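Local structure of lectin CEL-I, N-acetyl-D-galactosamine-specific C-type (4WQQ) at residues G83-T88 with W123-A128. The protein binds sugars through calcium as a C-type lectin of a sea cucumber, naturally specific for galactose and N-acetylgalactosamine and here engineered to recognise mannose. The protein carries 3 engineered substitutions. Residues are numbered along the deposited sequence; the frame is centred on the assembly and turned at random.
Sequences GDFIWT and WNDNSA. With CA (calcium ion), chain F; MAN (alpha-D-mannopyranose), chain H.
W87 and W123 meet in the hydrophobic core of a C-type lectin domain, behind the WND motif (W123, N124, D125) that helps build its sugar-binding calcium site. The edge of the W87 indole is turned toward the face of W123, with planes 76° apart and an offset between the six-membered rings; the closest atoms are W87 CZ2 and W123 CH2, 3.8 Å apart. Two large, flat indoles suit this place because they bridge two strands that pair with other strands and not with each other, and both also lie on L76 of strand 71-77. The one polar atom of the buried W123 side chain, NE1, is satisfied by a hydrogen bond to Q55.

Two residues before W87, F85 reaches across with the far end of its ring: CZ comes to 3.9 Å from CB of D125, an apolar touch against a residue that is otherwise polar. Followed outward, D125 changes character atom by atom. CB meets the phenyl ring; CG, tucked between the two backbone branches (chi1 61°), turns the carboxylate to the calcium; OD1 binds the metal at 2.3 Å; and OD2 accepts a hydrogen bond from the backbone N of N105, which helps fix the carboxylate's rotation. Aspartate suits this place, since its short chain brings a charged oxygen to the ion while its own carbonyl O binds the same ion.

An amide suits N124: OD1 ligates calcium, as do the engineered E102 and N104 and the native E110, while ND2 remains a donor. The mannose adds O3 and O4 to the coordination, and O4, besides binding calcium, accepts the N124 ND2 hydrogen bond at 3.0 Å.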
ATOM      1  N   GLY A  83     -10.014 -24.944  20.787  1.00 13.38           N
ATOM      2  CA  GLY A  83      -9.630 -26.069  19.933  1.00 13.28           C
ATOM      3  C   GLY A  83      -9.864 -25.782  18.467  1.00 16.79           C
ATOM      4  O   GLY A  83      -9.318 -26.510  17.625  1.00 18.68           O
ATOM      5  N   ASP A  84     -10.557 -24.703  18.142  1.00 14.02           N
ATOM      6  CA  ASP A  84     -10.867 -24.338  16.759  1.00 16.94           C
ATOM      7  C   ASP A  84     -10.195 -22.979  16.439  1.00 15.33           C
ATOM      8  O   ASP A  84     -10.791 -21.921  16.574  1.00 16.78           O
ATOM      9  CB  ASP A  84     -12.346 -24.257  16.523  1.00 19.53           C
ATOM     10  CG  ASP A  84     -13.042 -25.589  16.577  1.00 27.04           C
ATOM     11  OD1 ASP A  84     -12.378 -26.648  16.393  1.00 33.18           O
ATOM     12  OD2 ASP A  84     -14.305 -25.563  16.751  1.00 36.70           O
ATOM     13  N   PHE A  85      -8.925 -23.046  16.070  1.00 14.46           N
ATOM     14  CA  PHE A  85      -8.152 -21.829  15.847  1.00 13.30           C
ATOM     15  C   PHE A  85      -8.637 -21.102  14.621  1.00 13.31           C
ATOM     16  O   PHE A  85      -9.010 -21.735  13.646  1.00 15.57           O
ATOM     17  CB  PHE A  85      -6.647 -22.156  15.766  1.00 14.18           C
ATOM     18  CG  PHE A  85      -6.022 -22.397  17.143  1.00 13.92           C
ATOM     19  CD1 PHE A  85      -6.096 -23.633  17.742  1.00 14.19           C
ATOM     20  CD2 PHE A  85      -5.426 -21.364  17.868  1.00 13.71           C
ATOM     21  CE1 PHE A  85      -5.563 -23.838  19.011  1.00 14.19           C
ATOM     22  CE2 PHE A  85      -4.894 -21.568  19.113  1.00 14.01           C
ATOM     23  CZ  PHE A  85      -4.993 -22.823  19.713  1.00 15.13           C
ATOM     24  N   ILE A  86      -8.646 -19.773  14.701  1.00 12.47           N
ATOM     25  CA  ILE A  86      -8.936 -18.903  13.590  1.00 12.35           C
ATOM     26  C   ILE A  86      -7.808 -17.843  13.436  1.00 12.55           C
ATOM     27  O   ILE A  86      -7.024 -17.591  14.385  1.00 12.86           O
ATOM     28  CB  ILE A  86     -10.299 -18.228  13.762  1.00 13.32           C
ATOM     29  CG1 ILE A  86     -10.383 -17.430  15.071  1.00 14.89           C
ATOM     30  CG2 ILE A  86     -11.440 -19.217  13.602  1.00 13.73           C
ATOM     31  CD1 ILE A  86     -11.541 -16.507  15.150  1.00 15.03           C
ATOM     32  N   TRP A  87      -7.749 -17.226  12.228  1.00 11.55           N
ATOM     33  CA  TRP A  87      -6.890 -16.047  12.018  1.00 11.76           C
ATOM     34  C   TRP A  87      -7.601 -14.748  12.322  1.00 11.45           C
ATOM     35  O   TRP A  87      -8.762 -14.581  11.895  1.00 12.21           O
ATOM     36  CB  TRP A  87      -6.414 -16.006  10.580  1.00 11.23           C
ATOM     37  CG  TRP A  87      -5.493 -17.136  10.139  1.00 11.34           C
ATOM     38  CD1 TRP A  87      -5.788 -18.082   9.151  1.00 11.87           C
ATOM     39  CD2 TRP A  87      -4.196 -17.447  10.598  1.00 12.06           C
ATOM     40  NE1 TRP A  87      -4.762 -18.926   9.012  1.00 12.93           N
ATOM     41  CE2 TRP A  87      -3.754 -18.582   9.877  1.00 11.73           C
ATOM     42  CE3 TRP A  87      -3.339 -16.901  11.560  1.00 11.92           C
ATOM     43  CZ2 TRP A  87      -2.500 -19.175  10.083  1.00 12.41           C
ATOM     44  CZ3 TRP A  87      -2.064 -17.505  11.742  1.00 11.79           C
ATOM     45  CH2 TRP A  87      -1.653 -18.577  11.010  1.00 10.99           C
ATOM     46  N   THR A  88      -6.912 -13.820  12.963  1.00 11.77           N
ATOM     47  CA  THR A  88      -7.483 -12.522  13.260  1.00 11.41           C
ATOM     48  C   THR A  88      -7.890 -11.742  12.011  1.00 11.67           C
ATOM     49  O   THR A  88      -8.819 -10.944  12.102  1.00 12.39           O
ATOM     50  CB  THR A  88      -6.543 -11.643  14.074  1.00 11.12           C
ATOM     51  OG1 THR A  88      -5.287 -11.498  13.394  1.00 10.38           O
ATOM     52  CG2 THR A  88      -6.319 -12.223  15.479  1.00 11.88           C
ATOM     53  N   TRP A 123       4.588 -24.282  15.162  1.00 13.37           N
ATOM     54  CA  TRP A 123       3.696 -23.502  15.969  1.00 12.55           C
ATOM     55  C   TRP A 123       3.443 -24.125  17.346  1.00 12.66           C
ATOM     56  O   TRP A 123       3.390 -25.346  17.512  1.00 12.15           O
ATOM     57  CB  TRP A 123       2.356 -23.350  15.277  1.00 12.23           C
ATOM     58  CG  TRP A 123       2.365 -22.841  13.862  1.00 12.58           C
ATOM     59  CD1 TRP A 123       3.427 -22.400  13.153  1.00 13.23           C
ATOM     60  CD2 TRP A 123       1.249 -22.768  13.007  1.00 12.77           C
ATOM     61  NE1 TRP A 123       3.028 -21.992  11.921  1.00 13.14           N
ATOM     62  CE2 TRP A 123       1.690 -22.218  11.798  1.00 12.44           C
ATOM     63  CE3 TRP A 123      -0.084 -23.082  13.154  1.00 12.80           C
ATOM     64  CZ2 TRP A 123       0.834 -21.985  10.760  1.00 12.89           C
ATOM     65  CZ3 TRP A 123      -0.948 -22.854  12.125  1.00 13.41           C
ATOM     66  CH2 TRP A 123      -0.489 -22.290  10.945  1.00 12.76           C
ATOM     67  N   ASN A 124       3.283 -23.225  18.339  1.00 11.71           N
ATOM     68  CA  ASN A 124       2.838 -23.536  19.666  1.00 11.32           C
ATOM     69  C   ASN A 124       1.678 -22.580  20.041  1.00 11.92           C
ATOM     70  O   ASN A 124       1.629 -21.434  19.567  1.00 11.78           O
ATOM     71  CB  ASN A 124       3.974 -23.302  20.610  1.00 11.25           C
ATOM     72  CG  ASN A 124       3.593 -23.540  22.038  1.00 10.69           C
ATOM     73  OD1 ASN A 124       2.933 -24.513  22.386  1.00 10.94           O
ATOM     74  ND2 ASN A 124       3.980 -22.597  22.890  1.00 11.14           N
ATOM     75  N   ASP A 125       0.752 -23.070  20.859  1.00 11.48           N
ATOM     76  CA  ASP A 125      -0.193 -22.243  21.564  1.00 12.41           C
ATOM     77  C   ASP A 125       0.378 -21.822  22.919  1.00 12.23           C
ATOM     78  O   ASP A 125       1.010 -22.622  23.647  1.00 10.79           O
ATOM     79  CB  ASP A 125      -1.581 -22.892  21.671  1.00 11.66           C
ATOM     80  CG  ASP A 125      -1.567 -24.237  22.443  1.00 12.90           C
ATOM     81  OD1 ASP A 125      -0.508 -24.904  22.603  1.00 12.36           O
ATOM     82  OD2 ASP A 125      -2.652 -24.648  22.827  1.00 14.21           O
ATOM     83  N   ASN A 126       0.107 -20.570  23.276  1.00 11.88           N
ATOM     84  CA  ASN A 126       0.607 -20.075  24.535  1.00 11.32           C
ATOM     85  C   ASN A 126      -0.473 -19.172  25.182  1.00 12.04           C
ATOM     86  O   ASN A 126      -1.555 -18.929  24.614  1.00 11.72           O
ATOM     87  CB  ASN A 126       1.968 -19.390  24.320  1.00 11.59           C
ATOM     88  CG  ASN A 126       2.933 -19.570  25.507  1.00 11.49           C
ATOM     89  OD1 ASN A 126       2.520 -19.571  26.680  1.00 12.13           O
ATOM     90  ND2 ASN A 126       4.244 -19.695  25.220  1.00 12.27           N
ATOM     91  N   SER A 127      -0.160 -18.675  26.356  1.00 13.61           N
ATOM     92  CA  SER A 127      -1.160 -18.015  27.161  1.00 12.97           C
ATOM     93  C   SER A 127      -1.249 -16.511  26.939  1.00 14.40           C
ATOM     94  O   SER A 127      -0.413 -15.920  26.315  1.00 12.43           O
ATOM     95  CB  SER A 127      -0.819 -18.259  28.618  1.00 13.93           C
ATOM     96  OG  SER A 127       0.280 -17.414  28.958  1.00 15.26           O
ATOM     97  N   ALA A 128      -2.215 -15.888  27.596  1.00 14.20           N
ATOM     98  CA  ALA A 128      -2.357 -14.433  27.485  1.00 16.22           C
ATOM     99  C   ALA A 128      -1.363 -13.645  28.246  1.00 16.64           C
ATOM    100  O   ALA A 128      -1.252 -12.412  28.066  1.00 18.20           O
ATOM    101  CB  ALA A 128      -3.803 -14.082  27.928  1.00 19.06           C
TER
HETATM  102 CA    CA F 202       1.286 -25.046  24.027  1.00 13.06          CA
HETATM  103  C1  MAN H 204       6.148 -25.930  27.091  1.00 21.02           C
HETATM  104  C2  MAN H 204       5.129 -26.660  26.267  1.00 19.64           C
HETATM  105  C3  MAN H 204       4.274 -25.727  25.422  1.00 15.26           C
HETATM  106  C4  MAN H 204       3.807 -24.570  26.290  1.00 16.26           C
HETATM  107  C5  MAN H 204       5.070 -23.820  26.774  1.00 19.08           C
HETATM  108  C6  MAN H 204       4.851 -22.565  27.583  1.00 27.25           C
HETATM  109  O1  MAN H 204       7.121 -25.572  26.147  1.00 28.28           O
HETATM  110  O2  MAN H 204       4.305 -27.262  27.230  1.00 21.75           O
HETATM  111  O3  MAN H 204       3.152 -26.480  24.975  1.00 15.44           O
HETATM  112  O4  MAN H 204       2.969 -23.773  25.475  1.00 13.34           O
HETATM  113  O5  MAN H 204       5.679 -24.746  27.752  1.00 23.40           O
HETATM  114  O6  MAN H 204       3.947 -23.073  28.543  1.00 36.53           O